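Local atomic coordinates of alpha-fucosidase (Bifidobacterium bifidum, PDB entry 2EAB), a protein that probably hydrolyses alpha-1,2-linked L-fucose from glycans as a glycoside hydrolase family 95 enzyme, this chain being its catalytic portion. Residues D168-H173 against T177-Y182; D18-K23 against T50-G55. One frame throughout, in Å; residues are numbered along the deposited sequence.

How the contacts relate
From the N terminus, strand 19-22 comes first. The chain then runs through a loop and helix 42-50 and returns at 52-55, where contact 2 closes a connection of 26 residues. Contact 1 opens only later. It closes a tight hairpin, 168-173 with 177-182, with three residues between. The two contacts are in series; they neither nest nor cross. Strand 19-22 and the hairpin belong to the same antiparallel sheet, with strand 156-161 between them. Contact 1 joins neighbours within that sheet, whereas contact 2 joins one of its outermost strands to the edge of a second sheet. Their centres are about 14 Å apart, and Y182 CB packs on F54 CZ at 3.7 Å.

Contact 1 (D168-H173 against T177-Y182); sequences DVTFKH and TYTREY
A water at the turn end is held by Y178 OH, H173 O and H173 ND1. It lies 2.7 Å from Y178 OH and donates to H173 O. H173 NE2 bonds to D150 O. Along the strands, R180 N lies 2.8 Å from V169 O, and V169 N returns a bond to R180 O. The CA-H of T179 also reaches V169 O. F171 and Y178 form the next hydrogen-bonded pair; Y178 N lies 2.9 Å from F171 O. T170 and T179 form the non-hydrogen-bonded pair between them. This is an antiparallel hairpin within a large sheet of the N-terminal domain.

V169, F171, Y178 and R180 share one face. F171 CG sits between its backbone N and carbonyl carbon (chi1 57°), and the ring leans toward the other strand. Y178 CB lies over that ring, 4.1 Å from its centroid. R180 NH1 comes instead to the ring edge, 3.9 Å from F171 CE2. The guanidinium and ring planes are 62° apart. R180 NE makes a salt bridge to E70.

On the opposite face, D168 OD1 and E181 OE2 are 4.4 Å apart. Y316 OH bonds E181 OE1. K166 forms salt bridges to both carboxylates and K320 to E181 OE2, which probably offsets their repulsion.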
loop_
_atom_site.group_PDB
_atom_site.type_symbol
_atom_site.label_atom_id
_atom_site.label_comp_id
_atom_site.label_asym_id
_atom_site.label_seq_id
_atom_site.Cartn_x
_atom_site.Cartn_y
_atom_site.Cartn_z
ATOM N N ASP A 168 -5.327 -24.273 3.706
ATOM C CA ASP A 168 -5.626 -25.685 3.918
ATOM C C ASP A 168 -6.299 -26.291 2.691
ATOM O O ASP A 168 -7.013 -25.601 1.961
ATOM C CB ASP A 168 -6.533 -25.862 5.140
ATOM C CG ASP A 168 -6.043 -25.095 6.363
ATOM O OD1 ASP A 168 -5.006 -25.473 6.936
ATOM O OD2 ASP A 168 -6.709 -24.118 6.764
ATOM N N VAL A 169 -6.051 -27.582 2.471
ATOM C CA VAL A 169 -6.768 -28.363 1.459
ATOM C C VAL A 169 -7.101 -29.726 2.056
ATOM O O VAL A 169 -6.279 -30.320 2.754
ATOM C CB VAL A 169 -5.942 -28.573 0.152
ATOM C CG1 VAL A 169 -6.770 -29.306 -0.907
ATOM C CG2 VAL A 169 -5.419 -27.249 -0.412
ATOM N N THR A 170 -8.317 -30.197 1.799
ATOM C CA THR A 170 -8.724 -31.541 2.200
ATOM C C THR A 170 -9.673 -32.142 1.171
ATOM O O THR A 170 -10.450 -31.430 0.543
ATOM C CB THR A 170 -9.341 -31.571 3.630
ATOM O OG1 THR A 170 -9.569 -32.929 4.025
ATOM C CG2 THR A 170 -10.657 -30.789 3.703
ATOM N N PHE A 171 -9.582 -33.458 0.992
ATOM C CA PHE A 171 -10.510 -34.198 0.140
ATOM C C PHE A 171 -10.389 -35.688 0.403
ATOM O O PHE A 171 -9.384 -36.149 0.942
ATOM C CB PHE A 171 -10.277 -33.899 -1.349
ATOM C CG PHE A 171 -8.877 -34.178 -1.821
ATOM C CD1 PHE A 171 -8.498 -35.463 -2.212
ATOM C CD2 PHE A 171 -7.935 -33.153 -1.885
ATOM C CE1 PHE A 171 -7.208 -35.725 -2.650
ATOM C CE2 PHE A 171 -6.638 -33.406 -2.326
ATOM C CZ PHE A 171 -6.273 -34.696 -2.709
ATOM N N LYS A 172 -11.426 -36.426 0.020
ATOM C CA LYS A 172 -11.421 -37.879 0.098
ATOM C C LYS A 172 -11.351 -38.458 -1.312
ATOM O O LYS A 172 -12.204 -38.173 -2.150
ATOM C CB LYS A 172 -12.664 -38.389 0.836
ATOM C CG LYS A 172 -12.713 -39.911 0.988
ATOM C CD LYS A 172 -13.870 -40.373 1.863
ATOM C CE LYS A 172 -13.503 -40.345 3.335
ATOM N NZ LYS A 172 -14.503 -41.065 4.170
ATOM N N HIS A 173 -10.322 -39.263 -1.558
ATOM C CA HIS A 173 -10.118 -39.905 -2.851
ATOM C C HIS A 173 -9.975 -41.406 -2.650
ATOM O O HIS A 173 -9.091 -41.857 -1.917
ATOM C CB HIS A 173 -8.875 -39.333 -3.542
ATOM C CG HIS A 173 -8.542 -39.996 -4.842
ATOM N ND1 HIS A 173 -7.691 -41.077 -4.928
ATOM C CD2 HIS A 173 -8.948 -39.734 -6.107
ATOM C CE1 HIS A 173 -7.584 -41.450 -6.192
ATOM N NE2 HIS A 173 -8.337 -40.652 -6.926
ATOM N N THR A 177 -8.537 -39.964 2.952
ATOM C CA THR A 177 -8.543 -38.513 3.129
ATOM C C THR A 177 -7.122 -37.963 3.053
ATOM O O THR A 177 -6.230 -38.401 3.782
ATOM C CB THR A 177 -9.217 -38.099 4.458
ATOM O OG1 THR A 177 -10.588 -38.512 4.440
ATOM C CG2 THR A 177 -9.160 -36.582 4.657
ATOM N N TYR A 178 -6.926 -37.004 2.152
ATOM C CA TYR A 178 -5.645 -36.326 1.996
ATOM C C TYR A 178 -5.783 -34.894 2.474
ATOM O O TYR A 178 -6.759 -34.220 2.144
ATOM C CB TYR A 178 -5.200 -36.354 0.533
ATOM C CG TYR A 178 -4.945 -37.749 0.009
ATOM C CD1 TYR A 178 -3.686 -38.336 0.126
ATOM C CD2 TYR A 178 -5.966 -38.486 -0.596
ATOM C CE1 TYR A 178 -3.443 -39.622 -0.349
ATOM C CE2 TYR A 178 -5.737 -39.775 -1.074
ATOM C CZ TYR A 178 -4.475 -40.331 -0.950
ATOM O OH TYR A 178 -4.251 -41.605 -1.420
ATOM N N THR A 179 -4.822 -34.441 3.274
ATOM C CA THR A 179 -4.817 -33.049 3.720
ATOM C C THR A 179 -3.510 -32.349 3.379
ATOM O O THR A 179 -2.446 -32.977 3.305
ATOM C CB THR A 179 -5.089 -32.885 5.240
ATOM O OG1 THR A 179 -3.926 -33.238 5.994
ATOM C CG2 THR A 179 -6.280 -33.731 5.690
ATOM N N ARG A 180 -3.612 -31.036 3.181
ATOM C CA ARG A 180 -2.465 -30.176 2.947
ATOM C C ARG A 180 -2.635 -28.903 3.748
ATOM O O ARG A 180 -3.741 -28.378 3.871
ATOM C CB ARG A 180 -2.322 -29.846 1.461
ATOM C CG ARG A 180 -2.297 -31.072 0.565
ATOM C CD ARG A 180 -1.705 -30.762 -0.785
ATOM N NE ARG A 180 -2.721 -30.308 -1.720
ATOM C CZ ARG A 180 -3.289 -31.076 -2.647
ATOM N NH1 ARG A 180 -2.943 -32.349 -2.782
ATOM N NH2 ARG A 180 -4.201 -30.561 -3.445
ATOM N N GLU A 181 -1.526 -28.428 4.296
ATOM C CA GLU A 181 -1.491 -27.185 5.044
ATOM C C GLU A 181 -0.245 -26.421 4.632
ATOM O O GLU A 181 0.843 -26.990 4.575
ATOM C CB GLU A 181 -1.460 -27.468 6.542
ATOM C CG GLU A 181 -1.397 -26.230 7.413
ATOM C CD GLU A 181 -0.971 -26.557 8.825
ATOM O OE1 GLU A 181 0.219 -26.874 9.028
ATOM O OE2 GLU A 181 -1.823 -26.487 9.732
ATOM N N TYR A 182 -0.417 -25.132 4.350
ATOM C CA TYR A 182 0.685 -24.284 3.915
ATOM C C TYR A 182 0.748 -23.004 4.728
ATOM O O TYR A 182 -0.270 -22.353 4.949
ATOM C CB TYR A 182 0.518 -23.887 2.452
ATOM C CG TYR A 182 0.272 -25.007 1.477
ATOM C CD1 TYR A 182 1.338 -25.720 0.928
ATOM C CD2 TYR A 182 -1.020 -25.323 1.064
ATOM C CE1 TYR A 182 1.121 -26.739 0.016
ATOM C CE2 TYR A 182 -1.246 -26.338 0.148
ATOM C CZ TYR A 182 -0.167 -27.033 -0.373
ATOM O OH TYR A 182 -0.370 -28.031 -1.292
HETATM O O HOH W 1 -6.321 -42.780 -2.693
#

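Contact 2 (D18-K23 against T50-G55); sequences DWLWYK and TTLPFG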
loop_
_atom_site.group_PDB
_atom_site.type_symbol
_atom_site.label_atom_id
_atom_site.label_comp_id
_atom_site.label_asym_id
_atom_site.label_seq_id
_atom_site.Cartn_x
_atom_site.Cartn_y
_atom_site.Cartn_z
ATOM N N ASP A 18 -11.511 -16.558 10.854
ATOM C CA ASP A 18 -11.982 -15.972 9.602
ATOM C C ASP A 18 -11.434 -16.766 8.426
ATOM O O ASP A 18 -10.221 -16.887 8.277
ATOM C CB ASP A 18 -11.518 -14.516 9.485
ATOM C CG ASP A 18 -11.989 -13.650 10.642
ATOM O OD1 ASP A 18 -13.159 -13.769 11.068
ATOM O OD2 ASP A 18 -11.180 -12.827 11.117
ATOM N N TRP A 19 -12.332 -17.291 7.593
ATOM C CA TRP A 19 -11.951 -18.102 6.441
ATOM C C TRP A 19 -12.473 -17.549 5.128
ATOM O O TRP A 19 -13.626 -17.133 5.028
ATOM C CB TRP A 19 -12.558 -19.499 6.563
ATOM C CG TRP A 19 -11.925 -20.449 7.512
ATOM C CD1 TRP A 19 -11.030 -20.175 8.505
ATOM C CD2 TRP A 19 -12.189 -21.850 7.585
ATOM N NE1 TRP A 19 -10.699 -21.330 9.177
ATOM C CE2 TRP A 19 -11.402 -22.373 8.632
ATOM C CE3 TRP A 19 -13.010 -22.720 6.852
ATOM C CZ2 TRP A 19 -11.414 -23.729 8.971
ATOM C CZ3 TRP A 19 -13.022 -24.067 7.189
ATOM C CH2 TRP A 19 -12.226 -24.558 8.236
ATOM N N LEU A 20 -11.617 -17.579 4.110
ATOM C CA LEU A 20 -12.087 -17.669 2.729
ATOM C C LEU A 20 -12.092 -19.162 2.431
ATOM O O LEU A 20 -11.128 -19.849 2.743
ATOM C CB LEU A 20 -11.135 -16.980 1.755
ATOM C CG LEU A 20 -11.072 -15.455 1.685
ATOM C CD1 LEU A 20 -10.411 -14.870 2.900
ATOM C CD2 LEU A 20 -10.321 -15.025 0.433
ATOM N N TRP A 21 -13.175 -19.674 1.857
ATOM C CA TRP A 21 -13.255 -21.112 1.602
ATOM C C TRP A 21 -14.059 -21.473 0.356
ATOM O O TRP A 21 -14.926 -20.720 -0.081
ATOM C CB TRP A 21 -13.733 -21.868 2.845
ATOM C CG TRP A 21 -15.137 -21.584 3.244
ATOM C CD1 TRP A 21 -15.602 -20.476 3.896
ATOM C CD2 TRP A 21 -16.268 -22.435 3.036
ATOM N NE1 TRP A 21 -16.959 -20.584 4.099
ATOM C CE2 TRP A 21 -17.391 -21.778 3.582
ATOM C CE3 TRP A 21 -16.442 -23.691 2.436
ATOM C CZ2 TRP A 21 -18.674 -22.337 3.550
ATOM C CZ3 TRP A 21 -17.720 -24.245 2.406
ATOM C CH2 TRP A 21 -18.817 -23.567 2.957
ATOM N N TYR A 22 -13.723 -22.628 -0.221
ATOM C CA TYR A 22 -14.215 -23.043 -1.535
ATOM C C TYR A 22 -14.407 -24.544 -1.566
ATOM O O TYR A 22 -13.629 -25.284 -0.975
ATOM C CB TYR A 22 -13.233 -22.616 -2.646
ATOM C CG TYR A 22 -12.887 -21.150 -2.552
ATOM C CD1 TYR A 22 -13.563 -20.203 -3.310
ATOM C CD2 TYR A 22 -11.921 -20.706 -1.646
ATOM C CE1 TYR A 22 -13.268 -18.853 -3.189
ATOM C CE2 TYR A 22 -11.631 -19.364 -1.507
ATOM C CZ TYR A 22 -12.302 -18.448 -2.284
ATOM O OH TYR A 22 -12.012 -17.115 -2.134
ATOM N N LYS A 23 -15.444 -24.973 -2.277
ATOM C CA LYS A 23 -15.806 -26.385 -2.364
ATOM C C LYS A 23 -15.191 -27.083 -3.582
ATOM O O LYS A 23 -15.539 -28.226 -3.892
ATOM C CB LYS A 23 -17.330 -26.536 -2.386
ATOM C CG LYS A 23 -18.023 -26.041 -1.124
ATOM C CD LYS A 23 -19.499 -26.407 -1.128
ATOM C CE LYS A 23 -20.172 -26.025 0.181
ATOM N NZ LYS A 23 -21.543 -26.607 0.283
ATOM N N THR A 50 -8.388 -16.988 -8.596
ATOM C CA THR A 50 -8.833 -18.165 -7.839
ATOM C C THR A 50 -7.896 -18.701 -6.755
ATOM O O THR A 50 -8.348 -19.449 -5.890
ATOM C CB THR A 50 -9.199 -19.353 -8.775
ATOM O OG1 THR A 50 -8.006 -19.879 -9.358
ATOM C CG2 THR A 50 -10.154 -18.933 -9.884
ATOM N N THR A 51 -6.609 -18.354 -6.797
ATOM C CA THR A 51 -5.652 -18.933 -5.857
ATOM C C THR A 51 -5.586 -18.151 -4.546
ATOM O O THR A 51 -5.990 -16.990 -4.480
ATOM C CB THR A 51 -4.242 -19.068 -6.479
ATOM O OG1 THR A 51 -3.722 -17.764 -6.770
ATOM C CG2 THR A 51 -4.287 -19.914 -7.753
ATOM N N LEU A 52 -5.074 -18.797 -3.504
ATOM C CA LEU A 52 -5.117 -18.221 -2.165
ATOM C C LEU A 52 -3.716 -17.914 -1.652
ATOM O O LEU A 52 -2.874 -18.806 -1.575
ATOM C CB LEU A 52 -5.889 -19.136 -1.207
ATOM C CG LEU A 52 -7.384 -19.268 -1.520
ATOM C CD1 LEU A 52 -8.033 -20.379 -0.702
ATOM C CD2 LEU A 52 -8.102 -17.936 -1.298
ATOM N N PRO A 53 -3.455 -16.630 -1.340
ATOM C CA PRO A 53 -2.122 -16.169 -0.987
ATOM C C PRO A 53 -1.750 -16.305 0.483
ATOM O O PRO A 53 -2.596 -16.164 1.374
ATOM C CB PRO A 53 -2.174 -14.687 -1.361
ATOM C CG PRO A 53 -3.577 -14.296 -1.064
ATOM C CD PRO A 53 -4.419 -15.513 -1.382
ATOM N N PHE A 54 -0.471 -16.546 0.718
ATOM C CA PHE A 54 0.104 -16.478 2.050
ATOM C C PHE A 54 1.567 -16.075 1.901
ATOM O O PHE A 54 2.165 -16.248 0.835
ATOM C CB PHE A 54 -0.043 -17.819 2.791
ATOM C CG PHE A 54 0.779 -18.925 2.203
ATOM C CD1 PHE A 54 2.021 -19.227 2.740
ATOM C CD2 PHE A 54 0.324 -19.659 1.109
ATOM C CE1 PHE A 54 2.802 -20.239 2.201
ATOM C CE2 PHE A 54 1.105 -20.674 0.560
ATOM C CZ PHE A 54 2.343 -20.964 1.110
ATOM N N GLY A 55 2.146 -15.534 2.964
ATOM C CA GLY A 55 3.535 -15.114 2.907
ATOM C C GLY A 55 4.070 -14.717 4.260
ATOM O O GLY A 55 3.315 -14.625 5.240
#
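L52 sets both of its methyls against the CD2-CE2 part of the Y22 ring. CD1 and CD2 of L52 are each 3.8 Å from Y22 CE2, and L52 CD1 is also 4.0 Å from Y22 CD2. The approach is oblique to the ring. Y22 CG is anti to the carbonyl carbon (chi1 -52°), which carries the ring out toward the 50-55 segment. L20, two residues earlier, points the same way. Its CD2 meets L52 CD2 at 4.0 Å, and the two leucine side chains cross at a slant. L52 CD2 therefore touches both L20 and Y22.

The backbones stay well apart, with L20 CA 8.5 Å from L52 CA. This is side-chain packing between two sheets of the N-terminal domain, a beta-sandwich of the galactose mutarotase-like clan. Strand 19-22 is an outermost strand of one sheet, and strand 52-55 is an outermost strand of the other. Y22 OH also bonds to A755 O. A valine here has neither ring nor hydroxyl; it would probably open a gap beside the L52 methyls and leave A755 O without this mate. Y378 of helix 365-386 packs on L20, and R158 of strand 156-161 touches L52.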